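Local atomic coordinates of nitronate monooxygenase family protein (Pseudomonas aeruginosa, PDB entry 4QIT), a protein that uses FMN and molecular oxygen to denitrify alkyl nitronates oxidatively, with the toxin propionate 3-nitronate as its best and presumed physiological substrate. Residues R271-V276 with G285-M290; G187-V192 with R281-L286; V38-G43 with G66-P71. The protein carries 1 engineered substitution. One frame throughout, in Å; residues are numbered along the deposited sequence.

Contact 1. Residues R271-V276 with G285-M290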
loop_
_atom_site.group_PDB
_atom_site.type_symbol
_atom_site.label_atom_id
_atom_site.label_comp_id
_atom_site.label_asym_id
_atom_site.label_seq_id
_atom_site.Cartn_x
_atom_site.Cartn_y
_atom_site.Cartn_z
ATOM N N ARG A 271 4.182 13.918 -1.124
ATOM C CA ARG A 271 2.874 13.267 -1.054
ATOM C C ARG A 271 2.282 12.981 -2.436
ATOM O O ARG A 271 2.197 13.863 -3.301
ATOM C CB ARG A 271 1.923 14.095 -0.171
ATOM C CG ARG A 271 0.520 13.516 0.087
ATOM C CD ARG A 271 0.449 12.409 1.159
ATOM N NE ARG A 271 1.139 12.684 2.425
ATOM C CZ ARG A 271 0.553 12.875 3.606
ATOM N NH1 ARG A 271 -0.769 12.849 3.723
ATOM N NH2 ARG A 271 1.303 13.083 4.686
ATOM N N THR A 272 1.942 11.716 -2.661
ATOM C CA THR A 272 1.199 11.330 -3.859
ATOM C C THR A 272 -0.223 10.936 -3.476
ATOM O O THR A 272 -0.519 10.669 -2.310
ATOM C CB THR A 272 1.846 10.150 -4.619
ATOM O OG1 THR A 272 1.753 8.951 -3.829
ATOM C CG2 THR A 272 3.311 10.442 -4.959
ATOM N N ALA A 273 -1.110 10.892 -4.458
ATOM C CA ALA A 273 -2.484 10.465 -4.218
ATOM C C ALA A 273 -3.040 9.789 -5.452
ATOM O O ALA A 273 -2.516 9.954 -6.560
ATOM C CB ALA A 273 -3.359 11.653 -3.824
ATOM N N LEU A 274 -4.108 9.026 -5.247
ATOM C CA LEU A 274 -4.834 8.397 -6.342
ATOM C C LEU A 274 -5.971 9.288 -6.803
ATOM O O LEU A 274 -6.632 9.948 -5.995
ATOM C CB LEU A 274 -5.414 7.058 -5.887
ATOM C CG LEU A 274 -4.370 6.000 -5.556
ATOM C CD1 LEU A 274 -4.995 4.833 -4.788
ATOM C CD2 LEU A 274 -3.752 5.510 -6.849
ATOM N N THR A 275 -6.207 9.305 -8.108
ATOM C CA THR A 275 -7.325 10.048 -8.664
ATOM C C THR A 275 -7.950 9.272 -9.818
ATOM O O THR A 275 -7.254 8.595 -10.578
ATOM C CB THR A 275 -6.889 11.446 -9.162
ATOM O OG1 THR A 275 -8.020 12.127 -9.727
ATOM C CG2 THR A 275 -5.768 11.351 -10.223
ATOM N N VAL A 276 -9.271 9.363 -9.935
ATOM C CA VAL A 276 -9.956 8.855 -11.120
ATOM C C VAL A 276 -10.428 9.985 -12.028
ATOM O O VAL A 276 -10.874 9.731 -13.142
ATOM C CB VAL A 276 -11.184 7.980 -10.779
ATOM C CG1 VAL A 276 -10.771 6.794 -9.936
ATOM C CG2 VAL A 276 -12.285 8.812 -10.103
ATOM N N GLY A 285 -0.380 10.169 -8.685
ATOM C CA GLY A 285 0.565 11.223 -9.009
ATOM C C GLY A 285 0.606 12.306 -7.962
ATOM O O GLY A 285 0.057 12.155 -6.871
ATOM N N LEU A 286 1.268 13.406 -8.302
ATOM C CA LEU A 286 1.389 14.554 -7.402
ATOM C C LEU A 286 0.106 15.378 -7.513
ATOM O O LEU A 286 -0.188 15.939 -8.572
ATOM C CB LEU A 286 2.615 15.395 -7.796
ATOM C CG LEU A 286 3.929 14.620 -7.933
ATOM C CD1 LEU A 286 5.065 15.487 -8.462
ATOM C CD2 LEU A 286 4.341 14.020 -6.610
ATOM N N PRO A 287 -0.684 15.438 -6.434
ATOM C CA PRO A 287 -2.031 16.018 -6.529
ATOM C C PRO A 287 -2.038 17.499 -6.908
ATOM O O PRO A 287 -1.188 18.296 -6.487
ATOM C CB PRO A 287 -2.624 15.802 -5.125
ATOM C CG PRO A 287 -1.447 15.515 -4.247
ATOM C CD PRO A 287 -0.404 14.874 -5.098
ATOM N N ASN A 288 -3.013 17.848 -7.734
ATOM C CA ASN A 288 -3.192 19.219 -8.182
ATOM C C ASN A 288 -4.678 19.474 -8.420
ATOM O O ASN A 288 -5.520 18.775 -7.869
ATOM C CB ASN A 288 -2.333 19.511 -9.417
ATOM C CG ASN A 288 -2.668 18.619 -10.603
ATOM O OD1 ASN A 288 -3.743 18.021 -10.683
ATOM N ND2 ASN A 288 -1.740 18.550 -11.551
ATOM N N ARG A 289 -5.012 20.448 -9.264
ATOM C CA ARG A 289 -6.421 20.807 -9.439
ATOM C C ARG A 289 -7.261 19.743 -10.155
ATOM O O ARG A 289 -8.494 19.736 -10.035
ATOM C CB ARG A 289 -6.544 22.183 -10.106
ATOM C CG ARG A 289 -5.888 23.278 -9.281
ATOM C CD ARG A 289 -6.081 24.650 -9.903
ATOM N NE ARG A 289 -7.489 25.036 -9.963
ATOM C CZ ARG A 289 -7.931 26.093 -10.637
ATOM N NH1 ARG A 289 -7.078 26.851 -11.300
ATOM N NH2 ARG A 289 -9.224 26.381 -10.652
ATOM N N MET A 290 -6.605 18.823 -10.861
ATOM C CA MET A 290 -7.320 17.703 -11.463
ATOM C C MET A 290 -7.645 16.576 -10.490
ATOM O O MET A 290 -8.307 15.613 -10.874
ATOM C CB MET A 290 -6.559 17.132 -12.664
ATOM C CG MET A 290 -6.668 17.963 -13.925
ATOM S SD MET A 290 -8.386 18.370 -14.344
ATOM C CE MET A 290 -9.186 16.757 -14.360
#
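Ala273 and Gly285 face each other as an antiparallel hydrogen-bonded pair, and their backbones carry the polar part of this contact. Ala273 N donates to Gly285 O at 3.0 Å, and the return bond from Gly285 N to Ala273 O has the same length. Both are close to straight, with N-H...O angles near 160°. A CA-H...O contact adds to the pair: Thr272 CA lies 3.3 Å from Gly285 O, which thus meets both Ala273 N and the CA of Thr272.

Strands 273-275 and 283-285 are neighbours in a small three-stranded antiparallel sheet, separate from the parallel strands of the TIM barrel and with 283-285 in the middle. After Gly285 the chain runs on into the long loop before helix 307-320.

The remaining contacts are van der Waals in kind. The Pro287 ring lies against segment 271-276: its CD closely approaches a carbonyl, 3.3 Å from Arg271 O, and its CG makes an apolar contact with Ala273 CB at 4.3 Å. Leu286 starts off away from segment 271-276, but chi1 of -52° sets CG beside its own backbone N, and the CD2 branch returns to an apolar meeting with Thr272 CG2 at 4.1 Å, the two side chains crossing at a slant.

The polar ends of Thr272, Thr275 and Arg271 find their partners outside the two segments. Thr272 OG1 is hydrogen-bonded to Arg284 NH1, Thr275 OG1 to Thr277 OG1, and Arg271 NH2 forms a salt bridge with Glu166 of the second subunit. Farther along the loop, Asn288 OD1 accepts from Met290 N at 3.0 Å, an Asx turn whose donor stands above the amide carbonyl plane.

Contact 2. Residues G187-V192 with R281-L286. Engineered in segment 187-192: Ser189 (natural residue His). With FMN (flavin mononucleotide), chain C; NIE (nitroethane), chain D.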
loop_
_atom_site.group_PDB
_atom_site.type_symbol
_atom_site.label_atom_id
_atom_site.label_comp_id
_atom_site.label_asym_id
_atom_site.label_seq_id
_atom_site.Cartn_x
_atom_site.Cartn_y
_atom_site.Cartn_z
ATOM N N GLY A 187 3.479 4.454 -9.274
ATOM C CA GLY A 187 3.003 5.649 -9.939
ATOM C C GLY A 187 2.198 5.351 -11.192
ATOM O O GLY A 187 2.273 4.260 -11.762
ATOM N N GLY A 188 1.438 6.340 -11.650
ATOM C CA GLY A 188 0.678 6.194 -12.883
ATOM C C GLY A 188 -0.570 5.349 -12.704
ATOM O O GLY A 188 -1.064 5.171 -11.581
ATOM N N SER A 189 -1.090 4.837 -13.813
ATOM C CA SER A 189 -2.376 4.139 -13.768
ATOM C C SER A 189 -2.280 2.799 -13.039
ATOM O O SER A 189 -1.358 2.003 -13.268
ATOM C CB SER A 189 -2.940 3.932 -15.176
ATOM O OG SER A 189 -3.193 5.184 -15.801
ATOM N N ARG A 190 -3.248 2.547 -12.166
ATOM C CA ARG A 190 -3.318 1.237 -11.528
ATOM C C ARG A 190 -3.710 0.157 -12.537
ATOM O O ARG A 190 -4.599 0.353 -13.358
ATOM C CB ARG A 190 -4.269 1.255 -10.336
ATOM C CG ARG A 190 -3.656 2.041 -9.183
ATOM C CD ARG A 190 -4.263 1.793 -7.829
ATOM N NE ARG A 190 -4.471 0.385 -7.468
ATOM C CZ ARG A 190 -3.528 -0.518 -7.200
ATOM N NH1 ARG A 190 -2.237 -0.229 -7.287
ATOM N NH2 ARG A 190 -3.896 -1.738 -6.837
ATOM N N GLY A 191 -3.046 -0.992 -12.460
ATOM C CA GLY A 191 -3.269 -2.058 -13.424
ATOM C C GLY A 191 -4.498 -2.908 -13.167
ATOM O O GLY A 191 -4.611 -3.997 -13.728
ATOM N N VAL A 192 -5.412 -2.428 -12.322
ATOM C CA VAL A 192 -6.628 -3.166 -11.970
ATOM C C VAL A 192 -7.437 -3.538 -13.214
ATOM O O VAL A 192 -7.715 -2.680 -14.058
ATOM C CB VAL A 192 -7.517 -2.338 -11.027
ATOM C CG1 VAL A 192 -8.801 -3.120 -10.692
ATOM C CG2 VAL A 192 -6.770 -1.973 -9.760
ATOM N N ARG A 281 -9.621 6.440 -14.908
ATOM C CA ARG A 281 -9.113 5.218 -14.275
ATOM C C ARG A 281 -8.172 5.628 -13.154
ATOM O O ARG A 281 -7.396 6.579 -13.302
ATOM C CB ARG A 281 -8.352 4.340 -15.278
ATOM C CG ARG A 281 -9.059 3.029 -15.641
ATOM C CD ARG A 281 -8.195 2.213 -16.593
ATOM N NE ARG A 281 -8.708 0.862 -16.829
ATOM C CZ ARG A 281 -8.487 -0.176 -16.027
ATOM N NH1 ARG A 281 -7.791 -0.017 -14.913
ATOM N NH2 ARG A 281 -8.983 -1.375 -16.332
ATOM N N SER A 282 -8.222 4.903 -12.038
ATOM C CA SER A 282 -7.396 5.238 -10.881
ATOM C C SER A 282 -5.909 5.289 -11.243
ATOM O O SER A 282 -5.371 4.360 -11.866
ATOM C CB SER A 282 -7.602 4.192 -9.789
ATOM O OG SER A 282 -6.970 4.589 -8.582
ATOM N N ALA A 283 -5.252 6.379 -10.845
ATOM C CA ALA A 283 -3.847 6.616 -11.172
ATOM C C ALA A 283 -3.205 7.466 -10.095
ATOM O O ALA A 283 -3.870 8.307 -9.493
ATOM C CB ALA A 283 -3.729 7.287 -12.525
ATOM N N ARG A 284 -1.919 7.228 -9.842
ATOM C CA ARG A 284 -1.203 7.887 -8.765
ATOM C C ARG A 284 -0.255 8.978 -9.253
ATOM O O ARG A 284 0.601 8.737 -10.105
ATOM C CB ARG A 284 -0.407 6.870 -7.947
ATOM C CG ARG A 284 0.376 7.539 -6.796
ATOM C CD ARG A 284 1.208 6.543 -5.962
ATOM N NE ARG A 284 0.361 5.516 -5.355
ATOM C CZ ARG A 284 -0.463 5.717 -4.333
ATOM N NH1 ARG A 284 -0.569 6.919 -3.764
ATOM N NH2 ARG A 284 -1.205 4.704 -3.898
ATOM N N GLY A 285 -0.380 10.169 -8.685
ATOM C CA GLY A 285 0.565 11.223 -9.009
ATOM C C GLY A 285 0.606 12.306 -7.962
ATOM O O GLY A 285 0.057 12.155 -6.871
ATOM N N LEU A 286 1.268 13.406 -8.302
ATOM C CA LEU A 286 1.389 14.554 -7.402
ATOM C C LEU A 286 0.106 15.378 -7.513
ATOM O O LEU A 286 -0.188 15.939 -8.572
ATOM C CB LEU A 286 2.615 15.395 -7.796
ATOM C CG LEU A 286 3.929 14.620 -7.933
ATOM C CD1 LEU A 286 5.065 15.487 -8.462
ATOM C CD2 LEU A 286 4.341 14.020 -6.610
HETATM N N1 FMN C . 2.457 1.406 -16.959
HETATM C C2 FMN C . 1.989 0.974 -18.193
HETATM O O2 FMN C . 1.678 -0.202 -18.333
HETATM N N3 FMN C . 1.895 1.829 -19.268
HETATM C C4 FMN C . 2.247 3.151 -19.096
HETATM O O4 FMN C . 2.168 3.955 -20.020
HETATM C C4A FMN C . 2.703 3.589 -17.865
HETATM N N5 FMN C . 3.040 4.910 -17.729
HETATM C C5A FMN C . 3.518 5.386 -16.533
HETATM C C6 FMN C . 3.860 6.729 -16.448
HETATM C C7 FMN C . 4.356 7.253 -15.272
HETATM C C7M FMN C . 4.726 8.709 -15.267
HETATM C C8 FMN C . 4.490 6.432 -14.153
HETATM C C8M FMN C . 5.009 6.995 -12.861
HETATM C C9 FMN C . 4.137 5.081 -14.241
HETATM C C9A FMN C . 3.650 4.543 -15.438
HETATM N N10 FMN C . 3.297 3.198 -15.563
HETATM C C10 FMN C . 2.815 2.726 -16.782
HETATM C "C1'" FMN C . 3.402 2.271 -14.378
HETATM C "C2'" FMN C . 4.717 1.514 -14.324
HETATM O "O2'" FMN C . 4.703 0.485 -15.280
HETATM C "C3'" FMN C . 4.925 0.876 -12.957
HETATM O "O3'" FMN C . 3.769 0.204 -12.503
HETATM C "C4'" FMN C . 5.232 1.984 -11.975
HETATM O "O4'" FMN C . 6.008 2.981 -12.613
HETATM C "C5'" FMN C . 6.036 1.403 -10.824
HETATM O "O5'" FMN C . 5.932 2.353 -9.808
HETATM P P FMN C . 7.137 3.329 -9.452
HETATM O O1P FMN C . 8.432 2.722 -9.923
HETATM O O2P FMN C . 7.084 3.552 -7.972
HETATM O O3P FMN C . 6.858 4.581 -10.216
HETATM N N3 NIE D . 0.031 6.315 -16.761
HETATM C C1 NIE D . -1.340 4.891 -18.075
HETATM C C2 NIE D . -0.420 6.092 -18.089
HETATM O O4 NIE D . 0.425 5.358 -16.098
HETATM O O5 NIE D . -0.346 7.462 -16.126
HETATM O O HOH W 1 -6.472 2.223 -13.268
#
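Arg281 reaches across to Val192 with its guanidinium end-on, NH1 and NH2 both donating to the one carbonyl oxygen. Val192 O lies almost in the guanidinium plane, 2.8 Å from NH1 and 2.9 Å from NH2; the chain, extended from CG to NE, carries the group that far. A water at the same guanidinium's edge accepts from NH1 and donates to Arg190 O and Ser282 O, stitching the two backbones together.

Arg190 sets its aliphatic part beside Ser282, with CB 3.6 Å from Ser282 O, while its N donates to that oxygen at 2.8 Å. The chain then bends at chi3 (47°), and NE pairs with Asp199. Arg284 starts on the other face of the strand from Ala283 and Ser189, and its NH2 is bonded to Ile184 O.

Strands 188-189 and 283-285 run antiparallel here, in the small sheet beside the flavin of the TIM barrel. Gly188 and Arg284 are a hydrogen-bonded pair, Gly188 N donating to Arg284 O and Arg284 N to Gly188 O; Ser189 and Ala283, a non-hydrogen-bonded one, bring Ala283 CB within 3.6 Å of Ser189 CA.

Segment 187-192 also meets the ligands: Gly187 N, just before the strand, donates to FMN O5', and Ser189 N to nitroethane O4 at 2.8 Å, nearly straight at 169°. Ser189 is an engineered residue, histidine in the natural sequence; its CB lies 3.4 Å from nitroethane C1.

Contact 3. Residues V38-G43 with G66-P71; sequences VSNAGG and GLTDKP
Asn40, in the last turn of helix 32-41, reaches the loop 66-71 with both branches of its amide, while Ser39 and Lys70 pack beside it.

Lys70 can be followed outward along the helix end. Its CB lies 4.1 Å from Ser39 CB, and CG continues past Ser39 O. At CD the chain comes nearest the helix, 3.0 Å from Ser39 O and alongside Asn40 CA. CE then passes Asn40 O. A bend at chi4 of Lys70 (68°) brings NZ to the OD1 end of the Asn40 amide, 3.9 Å from OD1, where a water accepts from it; the same water donates to Asn40 OD1 and accepts from Asp69 N.

The Asn40 amide is held from two directions. Thr68 OG1 donates to OD1 at 2.6 Å, standing well above the carbonyl plane of the amide, 52° out of it. ND2 donates to Leu67 O at 3.1 Å and lies in that carbonyl's plane. With bonds on both its oxygen and its nitrogen, the amide is fixed in its flip. Thr68 OG1 also accepts from Lys70 N, which closes an ST turn.

Ser39 OG donates to Pro71 O at 2.7 Å, and it is bonded to Gly45 N as well, so one hydroxyl joins the start of strand 45-48 to the residue just before strand 72-77. Beyond Asn40, Gly42 takes positive phi and, with Gly43, bonds back into the last turn, a Schellman motif ending helix 32-41. Both segments belong to alpha-to-beta connections of consecutive units, which in a TIM barrel lie at the N-terminal end of the strands.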
loop_
_atom_site.group_PDB
_atom_site.type_symbol
_atom_site.label_atom_id
_atom_site.label_comp_id
_atom_site.label_asym_id
_atom_site.label_seq_id
_atom_site.Cartn_x
_atom_site.Cartn_y
_atom_site.Cartn_z
ATOM N N VAL A 38 18.858 2.707 -21.133
ATOM C CA VAL A 38 18.735 1.645 -20.142
ATOM C C VAL A 38 19.135 0.281 -20.705
ATOM O O VAL A 38 19.858 -0.481 -20.056
ATOM C CB VAL A 38 17.304 1.608 -19.572
ATOM C CG1 VAL A 38 17.122 0.432 -18.639
ATOM C CG2 VAL A 38 17.020 2.914 -18.851
ATOM N N SER A 39 18.678 -0.027 -21.911
ATOM C CA SER A 39 19.058 -1.277 -22.559
ATOM C C SER A 39 20.568 -1.334 -22.812
ATOM O O SER A 39 21.201 -2.339 -22.521
ATOM C CB SER A 39 18.278 -1.474 -23.857
ATOM O OG SER A 39 16.903 -1.740 -23.583
ATOM N N ASN A 40 21.147 -0.252 -23.321
ATOM C CA ASN A 40 22.600 -0.201 -23.504
ATOM C C ASN A 40 23.368 -0.430 -22.203
ATOM O O ASN A 40 24.405 -1.106 -22.188
ATOM C CB ASN A 40 23.019 1.131 -24.136
ATOM C CG ASN A 40 22.792 1.161 -25.641
ATOM O OD1 ASN A 40 22.636 0.122 -26.277
ATOM N ND2 ASN A 40 22.775 2.364 -26.212
ATOM N N ALA A 41 22.859 0.121 -21.105
ATOM C CA ALA A 41 23.529 -0.006 -19.813
ATOM C C ALA A 41 23.385 -1.397 -19.214
ATOM O O ALA A 41 24.111 -1.746 -18.283
ATOM C CB ALA A 41 23.031 1.035 -18.845
ATOM N N GLY A 42 22.454 -2.191 -19.739
ATOM C CA GLY A 42 22.350 -3.578 -19.332
ATOM C C GLY A 42 21.000 -4.034 -18.805
ATOM O O GLY A 42 20.817 -5.225 -18.540
ATOM N N GLY A 43 20.067 -3.101 -18.649
ATOM C CA GLY A 43 18.720 -3.445 -18.212
ATOM C C GLY A 43 17.757 -3.595 -19.375
ATOM O O GLY A 43 18.180 -3.826 -20.511
ATOM N N GLY A 66 17.571 1.958 -33.619
ATOM C CA GLY A 66 18.629 2.790 -34.156
ATOM C C GLY A 66 19.556 3.303 -33.070
ATOM O O GLY A 66 20.614 3.864 -33.367
ATOM N N LEU A 67 19.160 3.111 -31.810
ATOM C CA LEU A 67 19.921 3.627 -30.671
ATOM C C LEU A 67 20.491 2.527 -29.759
ATOM O O LEU A 67 21.368 2.795 -28.937
ATOM C CB LEU A 67 19.061 4.595 -29.848
ATOM C CG LEU A 67 18.486 5.826 -30.531
ATOM C CD1 LEU A 67 17.516 6.544 -29.599
ATOM C CD2 LEU A 67 19.614 6.759 -30.941
ATOM N N THR A 68 19.981 1.303 -29.887
ATOM C CA THR A 68 20.495 0.169 -29.117
ATOM C C THR A 68 20.386 -1.141 -29.891
ATOM O O THR A 68 19.428 -1.334 -30.648
ATOM C CB THR A 68 19.766 0.023 -27.744
ATOM O OG1 THR A 68 20.360 -1.037 -26.977
ATOM C CG2 THR A 68 18.283 -0.274 -27.932
ATOM N N ASP A 69 21.364 -2.029 -29.696
ATOM C CA ASP A 69 21.319 -3.391 -30.244
ATOM C C ASP A 69 20.668 -4.357 -29.264
ATOM O O ASP A 69 20.427 -5.514 -29.592
ATOM C CB ASP A 69 22.731 -3.942 -30.515
ATOM C CG ASP A 69 23.478 -3.192 -31.588
ATOM O OD1 ASP A 69 22.840 -2.563 -32.449
ATOM O OD2 ASP A 69 24.730 -3.251 -31.568
ATOM N N LYS A 70 20.408 -3.884 -28.050
ATOM C CA LYS A 70 19.974 -4.745 -26.965
ATOM C C LYS A 70 18.445 -4.862 -26.871
ATOM O O LYS A 70 17.719 -4.098 -27.512
ATOM C CB LYS A 70 20.627 -4.265 -25.651
ATOM C CG LYS A 70 22.150 -4.489 -25.648
ATOM C CD LYS A 70 22.875 -3.721 -24.548
ATOM C CE LYS A 70 24.401 -3.777 -24.686
ATOM N NZ LYS A 70 24.909 -3.022 -25.883
ATOM N N PRO A 71 17.958 -5.873 -26.134
ATOM C CA PRO A 71 16.512 -6.068 -25.970
ATOM C C PRO A 71 15.826 -4.868 -25.340
ATOM O O PRO A 71 16.402 -4.206 -24.488
ATOM C CB PRO A 71 16.441 -7.246 -25.002
ATOM C CG PRO A 71 17.688 -8.038 -25.341
ATOM C CD PRO A 71 18.723 -6.984 -25.540
HETATM O O HOH W 2 23.800 -1.313 -28.217
#

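How the contacts relate
Read from the N terminus, contact 3 comes first: it closes a loop of 22 residues, holding strand 45-48 and helix 54-65, and ties the end of helix 32-41 to the entrance of strand 72-77. The chain then runs through later barrel strands before contact 2 opens at 187-192. Its wide loop, 88 residues, takes in the last barrel strands and all of 271-276; contact 1 opens within that loop, and both contacts close on the same stretch, sharing Gly285 and Leu286. Contacts 1 and 2 build one three-stranded sheet beside the flavin, their centres 9 Å apart, whereas contact 3 closes before either of the others opens, its centre about 27 Å from that of contact 2.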